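Local structure of centrosomal protein of 104 kDa (Homo sapiens, 5LPH) at residues V242-R250 and T275-D284; L70-V79 and L115-K126. The protein is required for ciliogenesis and for structural integrity at the ciliary tip, and this piece is its TOG domain, a HEAT-repeat unit associated with tubulin binding. All coordinates share one frame; numbering follows the deposited sequence.

Contact 1: residues V242-R250 and T275-D284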
loop_
_atom_site.group_PDB
_atom_site.type_symbol
_atom_site.label_atom_id
_atom_site.label_comp_id
_atom_site.label_asym_id
_atom_site.label_seq_id
_atom_site.Cartn_x
_atom_site.Cartn_y
_atom_site.Cartn_z
ATOM N N VAL A 242 -15.713 13.944 -7.476
ATOM C CA VAL A 242 -15.967 15.196 -8.196
ATOM C C VAL A 242 -14.702 16.059 -8.183
ATOM O O VAL A 242 -14.249 16.504 -9.236
ATOM C CB VAL A 242 -17.182 15.960 -7.606
ATOM C CG1 VAL A 242 -17.271 17.386 -8.141
ATOM C CG2 VAL A 242 -18.481 15.207 -7.885
ATOM N N ARG A 243 -14.129 16.262 -6.995
ATOM C CA ARG A 243 -12.903 17.067 -6.830
ATOM C C ARG A 243 -11.705 16.574 -7.660
ATOM O O ARG A 243 -10.950 17.390 -8.188
ATOM C CB ARG A 243 -12.509 17.163 -5.349
ATOM C CG ARG A 243 -13.439 18.033 -4.504
ATOM C CD ARG A 243 -13.198 17.859 -3.011
ATOM N NE ARG A 243 -11.879 18.361 -2.601
ATOM C CZ ARG A 243 -11.004 17.675 -1.860
ATOM N NH1 ARG A 243 -11.291 16.453 -1.421
ATOM N NH2 ARG A 243 -9.831 18.220 -1.547
ATOM N N ILE A 244 -11.539 15.255 -7.776
ATOM C CA ILE A 244 -10.456 14.670 -8.596
ATOM C C ILE A 244 -10.714 14.856 -10.092
ATOM O O ILE A 244 -9.791 15.175 -10.846
ATOM C CB ILE A 244 -10.221 13.173 -8.291
ATOM C CG1 ILE A 244 -9.749 13.010 -6.843
ATOM C CG2 ILE A 244 -9.185 12.575 -9.248
ATOM C CD1 ILE A 244 -9.560 11.577 -6.395
ATOM N N ILE A 245 -11.962 14.663 -10.513
ATOM C CA ILE A 245 -12.347 14.876 -11.916
ATOM C C ILE A 245 -12.083 16.330 -12.343
ATOM O O ILE A 245 -11.547 16.558 -13.433
ATOM C CB ILE A 245 -13.825 14.473 -12.173
ATOM C CG1 ILE A 245 -13.976 12.950 -12.062
ATOM C CG2 ILE A 245 -14.294 14.925 -13.554
ATOM C CD1 ILE A 245 -15.387 12.490 -11.780
ATOM N N LEU A 246 -12.440 17.292 -11.486
ATOM C CA LEU A 246 -12.183 18.714 -11.759
ATOM C C LEU A 246 -10.680 19.024 -11.841
ATOM O O LEU A 246 -10.259 19.790 -12.706
ATOM C CB LEU A 246 -12.860 19.620 -10.719
ATOM C CG LEU A 246 -14.392 19.612 -10.632
ATOM C CD1 LEU A 246 -14.864 20.469 -9.466
ATOM C CD2 LEU A 246 -15.040 20.091 -11.923
ATOM N N ASP A 247 -9.882 18.428 -10.951
ATOM C CA ASP A 247 -8.411 18.559 -10.999
ATOM C C ASP A 247 -7.809 17.992 -12.287
ATOM O O ASP A 247 -6.858 18.561 -12.827
ATOM C CB ASP A 247 -7.739 17.891 -9.785
ATOM C CG ASP A 247 -7.861 18.714 -8.497
ATOM O OD1 ASP A 247 -8.289 19.887 -8.541
ATOM O OD2 ASP A 247 -7.507 18.180 -7.425
HETATM N N MSE A 248 -8.363 16.885 -12.775
HETATM C CA MSE A 248 -7.900 16.269 -14.028
HETATM C C MSE A 248 -8.269 17.097 -15.234
HETATM O O MSE A 248 -7.558 17.065 -16.243
HETATM C CB MSE A 248 -8.459 14.857 -14.188
HETATM C CG MSE A 248 -7.861 13.900 -13.156
HETATM SE SE MSE A 248 -6.002 13.411 -13.616
HETATM C CE MSE A 248 -6.421 12.158 -15.074
ATOM N N TYR A 249 -9.377 17.837 -15.145
ATOM C CA TYR A 249 -9.785 18.769 -16.200
ATOM C C TYR A 249 -8.866 19.996 -16.286
ATOM O O TYR A 249 -8.552 20.445 -17.386
ATOM C CB TYR A 249 -11.243 19.203 -16.006
ATOM C CG TYR A 249 -11.811 19.956 -17.187
ATOM C CD1 TYR A 249 -12.074 19.304 -18.390
ATOM C CD2 TYR A 249 -12.073 21.324 -17.109
ATOM C CE1 TYR A 249 -12.583 19.996 -19.482
ATOM C CE2 TYR A 249 -12.585 22.019 -18.196
ATOM C CZ TYR A 249 -12.838 21.350 -19.382
ATOM O OH TYR A 249 -13.340 22.026 -20.472
ATOM N N ARG A 250 -8.445 20.529 -15.137
ATOM C CA ARG A 250 -7.462 21.630 -15.090
ATOM C C ARG A 250 -6.114 21.275 -15.743
ATOM O O ARG A 250 -5.474 22.138 -16.345
ATOM C CB ARG A 250 -7.194 22.081 -13.645
ATOM C CG ARG A 250 -8.338 22.823 -12.975
ATOM C CD ARG A 250 -7.893 23.418 -11.642
ATOM N NE ARG A 250 -9.002 23.966 -10.853
ATOM C CZ ARG A 250 -9.785 23.283 -10.010
ATOM N NH1 ARG A 250 -9.624 21.976 -9.807
ATOM N NH2 ARG A 250 -10.755 23.921 -9.359
ATOM N N THR A 275 -22.681 19.524 -10.971
ATOM C CA THR A 275 -21.503 20.125 -10.321
ATOM C C THR A 275 -20.231 20.002 -11.171
ATOM O O THR A 275 -19.440 20.946 -11.258
ATOM C CB THR A 275 -21.228 19.486 -8.941
ATOM O OG1 THR A 275 -22.455 19.336 -8.215
ATOM C CG2 THR A 275 -20.250 20.335 -8.120
ATOM N N ILE A 276 -20.048 18.834 -11.789
ATOM C CA ILE A 276 -18.887 18.567 -12.643
ATOM C C ILE A 276 -18.891 19.461 -13.885
ATOM O O ILE A 276 -17.897 20.136 -14.163
ATOM C CB ILE A 276 -18.817 17.070 -13.056
ATOM C CG1 ILE A 276 -18.477 16.205 -11.836
ATOM C CG2 ILE A 276 -17.774 16.841 -14.151
ATOM C CD1 ILE A 276 -18.833 14.740 -11.981
ATOM N N PHE A 277 -20.007 19.468 -14.614
ATOM C CA PHE A 277 -20.073 20.170 -15.904
ATOM C C PHE A 277 -20.072 21.697 -15.781
ATOM O O PHE A 277 -19.441 22.370 -16.599
ATOM C CB PHE A 277 -21.261 19.679 -16.753
ATOM C CG PHE A 277 -21.091 18.277 -17.284
ATOM C CD1 PHE A 277 -19.984 17.940 -18.063
ATOM C CD2 PHE A 277 -22.043 17.292 -17.021
ATOM C CE1 PHE A 277 -19.823 16.654 -18.552
ATOM C CE2 PHE A 277 -21.887 16.006 -17.509
ATOM C CZ PHE A 277 -20.778 15.686 -18.274
ATOM N N GLU A 278 -20.758 22.247 -14.776
ATOM C CA GLU A 278 -20.635 23.688 -14.488
ATOM C C GLU A 278 -19.305 23.999 -13.791
ATOM O O GLU A 278 -18.836 25.135 -13.834
ATOM C CB GLU A 278 -21.851 24.246 -13.727
ATOM C CG GLU A 278 -21.980 23.874 -12.254
ATOM C CD GLU A 278 -23.260 24.403 -11.615
ATOM O OE1 GLU A 278 -23.313 24.566 -10.372
ATOM O OE2 GLU A 278 -24.228 24.656 -12.357
ATOM N N GLY A 279 -18.704 22.988 -13.162
ATOM C CA GLY A 279 -17.300 23.039 -12.762
ATOM C C GLY A 279 -16.361 23.209 -13.947
ATOM O O GLY A 279 -15.467 24.049 -13.909
ATOM N N PHE A 280 -16.564 22.418 -15.003
ATOM C CA PHE A 280 -15.789 22.565 -16.249
ATOM C C PHE A 280 -16.002 23.939 -16.889
ATOM O O PHE A 280 -15.047 24.557 -17.361
ATOM C CB PHE A 280 -16.153 21.486 -17.287
ATOM C CG PHE A 280 -15.765 20.072 -16.913
ATOM C CD1 PHE A 280 -14.921 19.776 -15.835
ATOM C CD2 PHE A 280 -16.230 19.016 -17.691
ATOM C CE1 PHE A 280 -14.585 18.464 -15.537
ATOM C CE2 PHE A 280 -15.893 17.704 -17.398
ATOM C CZ PHE A 280 -15.069 17.427 -16.319
ATOM N N ALA A 281 -17.257 24.393 -16.911
ATOM C CA ALA A 281 -17.614 25.729 -17.418
ATOM C C ALA A 281 -16.893 26.857 -16.665
ATOM O O ALA A 281 -16.465 27.836 -17.274
ATOM C CB ALA A 281 -19.125 25.931 -17.351
ATOM N N LYS A 282 -16.758 26.700 -15.348
ATOM C CA LYS A 282 -16.047 27.668 -14.496
ATOM C C LYS A 282 -14.549 27.735 -14.820
ATOM O O LYS A 282 -13.964 28.819 -14.827
ATOM C CB LYS A 282 -16.241 27.310 -13.015
ATOM C CG LYS A 282 -16.275 28.493 -12.059
ATOM C CD LYS A 282 -16.492 28.044 -10.617
ATOM C CE LYS A 282 -17.879 27.449 -10.379
ATOM N NZ LYS A 282 -18.113 27.093 -8.952
ATOM N N ILE A 283 -13.946 26.580 -15.102
ATOM C CA ILE A 283 -12.504 26.479 -15.379
ATOM C C ILE A 283 -12.101 27.109 -16.730
ATOM O O ILE A 283 -10.974 27.591 -16.867
ATOM C CB ILE A 283 -12.009 24.998 -15.247
ATOM C CG1 ILE A 283 -12.275 24.424 -13.832
ATOM C CG2 ILE A 283 -10.543 24.857 -15.664
ATOM C CD1 ILE A 283 -12.013 25.332 -12.645
ATOM N N ASP A 284 -13.016 27.117 -17.704
ATOM C CA ASP A 284 -12.800 27.716 -19.029
ATOM C C ASP A 284 -13.345 29.145 -19.101
ATOM O O ASP A 284 -13.837 29.668 -18.106
ATOM C CB ASP A 284 -13.473 26.828 -20.079
ATOM C CG ASP A 284 -12.886 25.424 -20.137
ATOM O OD1 ASP A 284 -12.004 25.094 -19.315
ATOM O OD2 ASP A 284 -13.318 24.644 -21.014
#
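V242 and I276 mark the closer end of two helical segments that run in the same general direction, their axes 10.0 Å apart at closest approach and crossing at -29°. The CA atoms of V242 and I276 are 6.3 Å apart, and those of R250 and I283 a little farther. At the first end both methyls of V242 lie against the CG1 of I276. Beyond it, I245 CG2 reaches the edge of the F280 ring, 3.8 Å from CZ. L246 sends CD2 over the backbone of the facing helix, where the missing side chain of G279 allows an approach of 3.8 Å to its CA. Toward the C-terminal end the interface turns aromatic: the rings of Y249 and F280 stack face to face, with centroids 4.0 Å apart and planes 19° from parallel, while the I276 carbonyl oxygen lies against the opposite face of F280, toward the ring's rim. The tyrosine ring is carried across the gap because its CG stands opposite the backbone N (chi1 -169°). Its hydroxyl then donates to D284 OD2, 2.7 Å from OH, meeting the syn side of the carboxylate from somewhat out of its plane; D284 is the first residue to leave the helix. Replacing Y249 with alanine would probably uncover one face of F280 and leave the D284 carboxylate without this donor. At the exposed C-terminal end, I283 CD1 comes obliquely to the guanidinium of R250, 3.8 Å from its NE, while R250 NH1 forms a salt bridge with D247 OD1. I245 also touches M223 and S226 of helix 219-229. Such side-by-side packing of helices running in the same direction, one from a HEAT repeat and the other the chain's last, is that of an alpha-solenoid, here the TOG domain's C-terminal end.

Contact 2: residues L70-V79 and L115-K126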
loop_
_atom_site.group_PDB
_atom_site.type_symbol
_atom_site.label_atom_id
_atom_site.label_comp_id
_atom_site.label_asym_id
_atom_site.label_seq_id
_atom_site.Cartn_x
_atom_site.Cartn_y
_atom_site.Cartn_z
ATOM N N LEU A 70 15.543 -9.876 13.769
ATOM C CA LEU A 70 15.608 -10.172 12.342
ATOM C C LEU A 70 16.249 -9.013 11.573
ATOM O O LEU A 70 17.045 -9.231 10.659
ATOM C CB LEU A 70 14.196 -10.459 11.817
ATOM C CG LEU A 70 14.019 -11.096 10.444
ATOM C CD1 LEU A 70 14.871 -12.348 10.281
ATOM C CD2 LEU A 70 12.549 -11.426 10.237
ATOM N N SER A 71 15.899 -7.788 11.967
ATOM C CA SER A 71 16.504 -6.568 11.428
ATOM C C SER A 71 18.033 -6.565 11.580
ATOM O O SER A 71 18.747 -6.298 10.617
ATOM C CB SER A 71 15.883 -5.333 12.095
ATOM O OG SER A 71 16.343 -4.129 11.516
ATOM N N LYS A 72 18.517 -6.871 12.785
ATOM C CA LYS A 72 19.961 -7.013 13.051
ATOM C C LYS A 72 20.599 -8.095 12.185
ATOM O O LYS A 72 21.605 -7.849 11.528
ATOM C CB LYS A 72 20.233 -7.346 14.527
ATOM C CG LYS A 72 20.307 -6.147 15.460
ATOM C CD LYS A 72 20.431 -6.603 16.910
ATOM C CE LYS A 72 20.753 -5.457 17.856
ATOM N NZ LYS A 72 22.214 -5.160 17.901
ATOM N N LYS A 73 20.000 -9.285 12.206
ATOM C CA LYS A 73 20.475 -10.451 11.451
ATOM C C LYS A 73 20.630 -10.194 9.950
ATOM O O LYS A 73 21.623 -10.614 9.358
ATOM C CB LYS A 73 19.533 -11.644 11.682
ATOM C CG LYS A 73 19.793 -12.869 10.815
ATOM C CD LYS A 73 19.184 -14.119 11.432
ATOM C CE LYS A 73 19.003 -15.234 10.414
ATOM N NZ LYS A 73 18.380 -16.432 11.041
ATOM N N LEU A 74 19.656 -9.516 9.344
ATOM C CA LEU A 74 19.707 -9.217 7.907
ATOM C C LEU A 74 20.909 -8.355 7.532
ATOM O O LEU A 74 21.586 -8.648 6.551
ATOM C CB LEU A 74 18.413 -8.544 7.418
ATOM C CG LEU A 74 17.159 -9.417 7.304
ATOM C CD1 LEU A 74 15.911 -8.603 7.006
ATOM C CD2 LEU A 74 17.343 -10.447 6.222
HETATM N N MSE A 75 21.174 -7.309 8.314
HETATM C CA MSE A 75 22.272 -6.375 8.020
HETATM C C MSE A 75 23.647 -6.844 8.435
HETATM O O MSE A 75 24.639 -6.254 8.013
HETATM C CB MSE A 75 21.982 -5.004 8.633
HETATM C CG MSE A 75 20.772 -4.331 7.983
HETATM SE SE MSE A 75 20.864 -4.226 6.003
HETATM C CE MSE A 75 22.365 -2.954 5.887
ATOM N N GLU A 76 23.732 -7.896 9.249
ATOM C CA GLU A 76 25.026 -8.499 9.595
ATOM C C GLU A 76 25.504 -9.541 8.576
ATOM O O GLU A 76 26.640 -9.999 8.669
ATOM C CB GLU A 76 24.980 -9.130 10.993
ATOM C CG GLU A 76 24.903 -8.111 12.119
ATOM C CD GLU A 76 24.755 -8.742 13.498
ATOM O OE1 GLU A 76 24.927 -9.975 13.635
ATOM O OE2 GLU A 76 24.471 -7.993 14.458
HETATM N N MSE A 77 24.662 -9.915 7.609
HETATM C CA MSE A 77 25.055 -10.916 6.610
HETATM C C MSE A 77 26.073 -10.318 5.666
HETATM O O MSE A 77 25.823 -9.257 5.092
HETATM C CB MSE A 77 23.863 -11.434 5.817
HETATM C CG MSE A 77 23.103 -12.452 6.652
HETATM SE SE MSE A 77 21.371 -12.792 5.788
HETATM C CE MSE A 77 21.741 -14.652 5.254
ATOM N N PRO A 78 27.219 -10.985 5.491
ATOM C CA PRO A 78 28.318 -10.395 4.719
ATOM C C PRO A 78 28.032 -10.266 3.214
ATOM O O PRO A 78 27.208 -11.009 2.667
ATOM C CB PRO A 78 29.480 -11.361 4.975
ATOM C CG PRO A 78 28.830 -12.677 5.219
ATOM C CD PRO A 78 27.528 -12.371 5.905
ATOM N N VAL A 79 28.698 -9.302 2.578
ATOM C CA VAL A 79 28.561 -9.038 1.118
ATOM C C VAL A 79 28.645 -10.234 0.153
ATOM O O VAL A 79 27.891 -10.280 -0.820
ATOM C CB VAL A 79 29.539 -7.927 0.623
ATOM C CG1 VAL A 79 29.134 -6.568 1.182
ATOM C CG2 VAL A 79 30.993 -8.248 0.973
ATOM N N LEU A 115 11.531 -2.652 9.617
ATOM C CA LEU A 115 12.137 -3.814 8.962
ATOM C C LEU A 115 11.905 -3.784 7.443
ATOM O O LEU A 115 12.827 -4.025 6.670
ATOM C CB LEU A 115 11.574 -5.113 9.558
ATOM C CG LEU A 115 12.027 -6.453 8.968
ATOM C CD1 LEU A 115 13.538 -6.572 8.971
ATOM C CD2 LEU A 115 11.414 -7.614 9.736
ATOM N N LEU A 116 10.672 -3.498 7.032
ATOM C CA LEU A 116 10.312 -3.455 5.613
ATOM C C LEU A 116 11.119 -2.398 4.879
ATOM O O LEU A 116 11.669 -2.673 3.813
ATOM C CB LEU A 116 8.811 -3.185 5.438
ATOM C CG LEU A 116 8.234 -3.235 4.018
ATOM C CD1 LEU A 116 8.641 -4.493 3.265
ATOM C CD2 LEU A 116 6.717 -3.115 4.067
ATOM N N LYS A 117 11.204 -1.206 5.465
ATOM C CA LYS A 117 11.999 -0.121 4.897
ATOM C C LYS A 117 13.483 -0.493 4.762
ATOM O O LYS A 117 14.102 -0.194 3.742
ATOM C CB LYS A 117 11.834 1.172 5.708
ATOM C CG LYS A 117 12.741 2.304 5.249
ATOM C CD LYS A 117 12.287 3.662 5.747
ATOM C CE LYS A 117 13.311 4.725 5.375
ATOM N NZ LYS A 117 12.960 6.059 5.926
HETATM N N MSE A 118 14.041 -1.153 5.773
HETATM C CA MSE A 118 15.448 -1.584 5.735
HETATM C C MSE A 118 15.679 -2.585 4.627
HETATM O O MSE A 118 16.705 -2.541 3.958
HETATM C CB MSE A 118 15.881 -2.173 7.081
HETATM C CG MSE A 118 17.340 -2.658 7.071
HETATM SE SE MSE A 118 17.379 -4.555 6.519
HETATM C CE MSE A 118 16.669 -5.112 8.259
ATOM N N ILE A 119 14.740 -3.513 4.432
ATOM C CA ILE A 119 14.863 -4.534 3.379
ATOM C C ILE A 119 14.885 -3.899 1.978
ATOM O O ILE A 119 15.744 -4.230 1.161
ATOM C CB ILE A 119 13.743 -5.605 3.469
ATOM C CG1 ILE A 119 13.939 -6.474 4.716
ATOM C CG2 ILE A 119 13.743 -6.512 2.242
ATOM C CD1 ILE A 119 12.699 -7.222 5.149
ATOM N N ILE A 120 13.943 -2.999 1.710
ATOM C CA ILE A 120 13.836 -2.359 0.395
ATOM C C ILE A 120 14.981 -1.366 0.136
ATOM O O ILE A 120 15.544 -1.360 -0.950
ATOM C CB ILE A 120 12.461 -1.667 0.202
ATOM C CG1 ILE A 120 11.334 -2.708 0.215
ATOM C CG2 ILE A 120 12.428 -0.874 -1.106
ATOM C CD1 ILE A 120 9.957 -2.132 0.478
ATOM N N THR A 121 15.313 -0.550 1.137
ATOM C CA THR A 121 16.218 0.604 0.981
ATOM C C THR A 121 17.696 0.336 1.306
ATOM O O THR A 121 18.561 1.092 0.862
ATOM C CB THR A 121 15.655 1.779 1.847
ATOM O OG1 THR A 121 14.380 2.156 1.320
ATOM C CG2 THR A 121 16.542 3.048 1.957
ATOM N N GLN A 122 17.992 -0.719 2.065
ATOM C CA GLN A 122 19.373 -0.994 2.501
ATOM C C GLN A 122 19.889 -2.377 2.094
ATOM O O GLN A 122 20.963 -2.481 1.510
ATOM C CB GLN A 122 19.497 -0.808 4.015
ATOM C CG GLN A 122 18.959 0.529 4.517
ATOM C CD GLN A 122 19.311 0.798 5.970
ATOM O OE1 GLN A 122 18.433 0.846 6.838
ATOM N NE2 GLN A 122 20.601 0.960 6.245
ATOM N N TYR A 123 19.129 -3.423 2.411
ATOM C CA TYR A 123 19.529 -4.814 2.150
ATOM C C TYR A 123 19.617 -5.124 0.660
ATOM O O TYR A 123 20.620 -5.664 0.198
ATOM C CB TYR A 123 18.525 -5.755 2.819
ATOM C CG TYR A 123 18.790 -7.249 2.730
ATOM C CD1 TYR A 123 19.580 -7.902 3.679
ATOM C CD2 TYR A 123 18.183 -8.024 1.743
ATOM C CE1 TYR A 123 19.786 -9.275 3.625
ATOM C CE2 TYR A 123 18.382 -9.395 1.682
ATOM C CZ TYR A 123 19.183 -10.016 2.624
ATOM O OH TYR A 123 19.368 -11.381 2.553
ATOM N N ILE A 124 18.560 -4.801 -0.081
ATOM C CA ILE A 124 18.516 -5.076 -1.525
ATOM C C ILE A 124 19.659 -4.386 -2.308
ATOM O O ILE A 124 20.370 -5.065 -3.048
ATOM C CB ILE A 124 17.114 -4.795 -2.128
ATOM C CG1 ILE A 124 16.164 -5.941 -1.743
ATOM C CG2 ILE A 124 17.176 -4.640 -3.649
ATOM C CD1 ILE A 124 14.697 -5.690 -2.044
ATOM N N PRO A 125 19.835 -3.054 -2.149
ATOM C CA PRO A 125 20.989 -2.383 -2.789
ATOM C C PRO A 125 22.381 -2.808 -2.284
ATOM O O PRO A 125 23.328 -2.811 -3.072
ATOM C CB PRO A 125 20.739 -0.889 -2.516
ATOM C CG PRO A 125 19.691 -0.835 -1.461
ATOM C CD PRO A 125 18.867 -2.073 -1.624
ATOM N N LYS A 126 22.504 -3.162 -1.005
ATOM C CA LYS A 126 23.776 -3.667 -0.451
ATOM C C LYS A 126 24.271 -4.929 -1.160
ATOM O O LYS A 126 25.455 -5.044 -1.462
ATOM C CB LYS A 126 23.639 -3.941 1.054
ATOM C CG LYS A 126 24.837 -4.616 1.719
ATOM C CD LYS A 126 24.919 -4.253 3.195
ATOM C CE LYS A 126 26.089 -4.920 3.899
ATOM N NZ LYS A 126 25.681 -6.144 4.636
HETATM O O HOH W 1 23.406 -7.599 4.934
#
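L74 is one of two knobs between segments 70-79 and 115-126, whose helical axes lie 10.3 Å apart and only 16° from parallel. Its side chain drops into a hollow walled by L115, M118, I119 and Y123. The two methyls divide the hollow between them: CD1 comes within 3.7 Å of L115 CD1 and also meets I119 CG1, whereas CD2 lies 3.8 Å from Y123 CE1. One turn earlier, L70 CD2 touches the other methyl of L115. M75, a selenomethionine, is the second knob and fills the next hollow, among M118, Q122, Y123 and K126. Bends at chi2 and chi3 (-52° and -67°) curl its chain back so that CE rests 3.9 Å from K126 CD. It slides past M118, also a selenomethionine, in the opposite sense; M118 has two conformers, so the details of that pairing are uncertain. The wall of this hollow includes a wider pi-type turn, in which M118 O accepts from the N atoms of both Q122 and Y123. The Y123 ring turns its edge to L74 O, which lies in the ring plane, and its hydroxyl bonds to L86 O. Toward the C-terminal end, K126 NZ makes a weak bond to M77 O and gives a firmer one, 2.7 Å from NZ, to a water that donates to both L74 O and M77 O, occupying carbonyls of the last turn and of the loop after it. Knobs-into-holes packing between near-parallel helices, with T89 of helix 83-100 also touching L74, is the stacking of helical layers in the HEAT-type solenoid of a TOG domain.

Contacts 1 and 2 apply one scheme, helices packed side by side in the same direction, on opposite sides of the chain's centre; the tilt is 29° in contact 1 and 16° in contact 2. They share no helix, and their centres are 46 Å apart. Neither is fully core, but contact 2 is somewhat the more buried, with six of twelve touching residues buried against four of eleven, and it lies closer to the middle of the chain. Their chemistry differs: contact 1 adds an aromatic stack and a direct bond to a carboxylate to its aliphatic packing, whereas contact 2 uses aliphatic and selenium-bearing knobs, with a lysine and a water serving backbone carbonyls.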